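Local coordinates for probable dipeptidase (Pseudomonas aeruginosa, PDB 3B40), which probably acts as a metal-dependent dipeptidase of the membrane dipeptidase (M19) family, at residues H93-R98 against A140-D145. The protein carries 11 engineered substitutions. Sequence-based numbering, arbitrary orientation.
Sequences HQQEIR and AYPLGD. With CA (calcium ion), chain F.
In Q95, CG stands anti to the carbonyl carbon (chi1 -63°) and the chain runs extended beyond it (chi2 -177°). This carries the amide away from the helix and up to P142. The last torsion (chi3 -58°) turns one flat face of the amide toward the proline. The CB-CG edge of P142 lies over that face. Both ring carbons stand nearly above CD of Q95, and CB is the nearer, at 3.4 Å from CD. The contact therefore comes over the face, not through an N-H or a lone pair in the amide plane. OE1 of Q95 lies 3.3 Å from CB of P142. NE2 of Q95 is 3.7 Å from both CB and CG of P142. The CD2 branch of L143 comes within 3.8 Å of NE2 of Q95. The aliphatic part follows, with CG of Q95 4.0 Å from CG of P142. The buried area is small, 113 Å² over both sides. All three touching residues are buried.

The M19 family belongs to the TIM-barrel clan. Here the contact joins helix 87-108 to the loop that follows the parallel strand 131-138. That loop makes a short 3-10 turn at 141-143, where N of L143 bonds to O of A140 at 2.9 Å. W153 of helix 148-155 touches both Q95 and L143, and A91 packs on P142 from an earlier turn of helix 87-108. Two residues before Q95, NE2 of H93 binds a calcium ion at 2.6 Å. D89, one turn earlier on the same helix, binds the same ion.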
loop_
_atom_site.group_PDB
_atom_site.type_symbol
_atom_site.label_atom_id
_atom_site.label_comp_id
_atom_site.label_asym_id
_atom_site.label_seq_id
_atom_site.Cartn_x
_atom_site.Cartn_y
_atom_site.Cartn_z
ATOM N N HIS A 93 8.638 18.119 3.324
ATOM C CA HIS A 93 9.413 18.241 2.089
ATOM C C HIS A 93 9.298 17.008 1.178
ATOM O O HIS A 93 9.198 17.154 -0.022
ATOM C CB HIS A 93 10.874 18.519 2.413
ATOM C CG HIS A 93 11.102 19.850 3.062
ATOM N ND1 HIS A 93 12.285 20.179 3.691
ATOM C CD2 HIS A 93 10.293 20.929 3.190
ATOM C CE1 HIS A 93 12.196 21.405 4.173
ATOM N NE2 HIS A 93 10.997 21.882 3.885
ATOM N N GLN A 94 9.294 15.813 1.759
ATOM C CA GLN A 94 9.081 14.555 1.018
ATOM C C GLN A 94 7.695 14.569 0.324
ATOM O O GLN A 94 7.577 14.158 -0.838
ATOM C CB GLN A 94 9.207 13.330 1.939
ATOM C CG GLN A 94 10.581 13.127 2.612
ATOM C CD GLN A 94 10.547 12.267 3.897
ATOM O OE1 GLN A 94 9.711 11.369 4.060
ATOM N NE2 GLN A 94 11.478 12.550 4.817
ATOM N N GLN A 95 6.663 15.072 1.021
ATOM C CA GLN A 95 5.304 15.179 0.447
ATOM C C GLN A 95 5.288 16.180 -0.694
ATOM O O GLN A 95 4.700 15.922 -1.744
ATOM C CB GLN A 95 4.267 15.645 1.465
ATOM C CG GLN A 95 4.009 14.757 2.673
ATOM C CD GLN A 95 2.902 15.349 3.527
ATOM O OE1 GLN A 95 3.007 16.496 3.999
ATOM N NE2 GLN A 95 1.839 14.582 3.736
ATOM N N GLU A 96 5.923 17.329 -0.484
ATOM C CA GLU A 96 5.913 18.365 -1.511
ATOM C C GLU A 96 6.642 17.911 -2.795
ATOM O O GLU A 96 6.189 18.198 -3.881
ATOM C CB GLU A 96 6.500 19.664 -0.982
ATOM C CG GLU A 96 5.611 20.383 0.046
ATOM C CD GLU A 96 4.278 20.894 -0.534
ATOM O OE1 GLU A 96 4.253 21.425 -1.669
ATOM O OE2 GLU A 96 3.252 20.773 0.165
ATOM N N ILE A 97 7.777 17.229 -2.637
ATOM C CA ILE A 97 8.504 16.641 -3.747
ATOM C C ILE A 97 7.602 15.712 -4.544
ATOM O O ILE A 97 7.527 15.823 -5.774
ATOM C CB ILE A 97 9.804 15.931 -3.265
ATOM C CG1 ILE A 97 10.800 17.003 -2.762
ATOM C CG2 ILE A 97 10.427 15.062 -4.405
ATOM C CD1 ILE A 97 12.038 16.469 -2.164
ATOM N N ARG A 98 6.895 14.819 -3.848
ATOM C CA ARG A 98 6.024 13.842 -4.527
ATOM C C ARG A 98 4.880 14.515 -5.290
ATOM O O ARG A 98 4.559 14.127 -6.429
ATOM C CB ARG A 98 5.576 12.747 -3.558
ATOM C CG ARG A 98 6.717 11.761 -3.297
ATOM C CD ARG A 98 6.408 10.750 -2.227
ATOM N NE ARG A 98 7.334 9.630 -2.315
ATOM C CZ ARG A 98 8.210 9.302 -1.367
ATOM N NH1 ARG A 98 9.021 8.272 -1.560
ATOM N NH2 ARG A 98 8.282 10.011 -0.232
ATOM N N ALA A 140 -0.225 10.199 8.510
ATOM C CA ALA A 140 -0.585 11.497 9.115
ATOM C C ALA A 140 0.606 12.224 9.767
ATOM O O ALA A 140 0.491 13.398 10.115
ATOM C CB ALA A 140 -1.699 11.303 10.138
ATOM N N TYR A 141 1.734 11.522 9.942
ATOM C CA TYR A 141 2.933 12.107 10.560
ATOM C C TYR A 141 3.326 13.514 10.033
ATOM O O TYR A 141 3.496 14.436 10.826
ATOM C CB TYR A 141 4.108 11.123 10.507
ATOM C CG TYR A 141 5.412 11.711 11.015
ATOM C CD1 TYR A 141 5.681 11.773 12.396
ATOM C CD2 TYR A 141 6.383 12.207 10.122
ATOM C CE1 TYR A 141 6.873 12.316 12.876
ATOM C CE2 TYR A 141 7.584 12.764 10.608
ATOM C CZ TYR A 141 7.814 12.805 11.977
ATOM O OH TYR A 141 8.987 13.338 12.457
ATOM N N PRO A 142 3.449 13.708 8.701
ATOM C CA PRO A 142 3.831 15.061 8.257
ATOM C C PRO A 142 2.851 16.194 8.610
ATOM O O PRO A 142 3.236 17.374 8.565
ATOM C CB PRO A 142 3.888 14.925 6.744
ATOM C CG PRO A 142 4.025 13.455 6.470
ATOM C CD PRO A 142 3.297 12.776 7.566
ATOM N N LEU A 143 1.606 15.860 8.965
ATOM C CA LEU A 143 0.562 16.878 9.088
ATOM C C LEU A 143 0.494 17.564 10.461
ATOM O O LEU A 143 -0.211 18.562 10.599
ATOM C CB LEU A 143 -0.826 16.320 8.722
ATOM C CG LEU A 143 -1.083 15.486 7.459
ATOM C CD1 LEU A 143 -2.585 15.181 7.339
ATOM C CD2 LEU A 143 -0.561 16.225 6.230
ATOM N N GLY A 144 1.180 17.034 11.473
ATOM C CA GLY A 144 1.138 17.659 12.807
ATOM C C GLY A 144 -0.274 17.609 13.375
ATOM O O GLY A 144 -0.989 16.633 13.139
ATOM N N ASP A 145 -0.688 18.656 14.093
ATOM C CA ASP A 145 -2.029 18.716 14.706
ATOM C C ASP A 145 -3.040 19.480 13.862
ATOM O O ASP A 145 -4.125 19.821 14.343
ATOM C CB ASP A 145 -1.989 19.384 16.085
ATOM C CG ASP A 145 -1.118 18.641 17.097
ATOM O OD1 ASP A 145 -1.008 17.396 17.007
ATOM O OD2 ASP A 145 -0.543 19.319 17.995
HETATM CA CA CA F . 9.867 23.675 5.444
#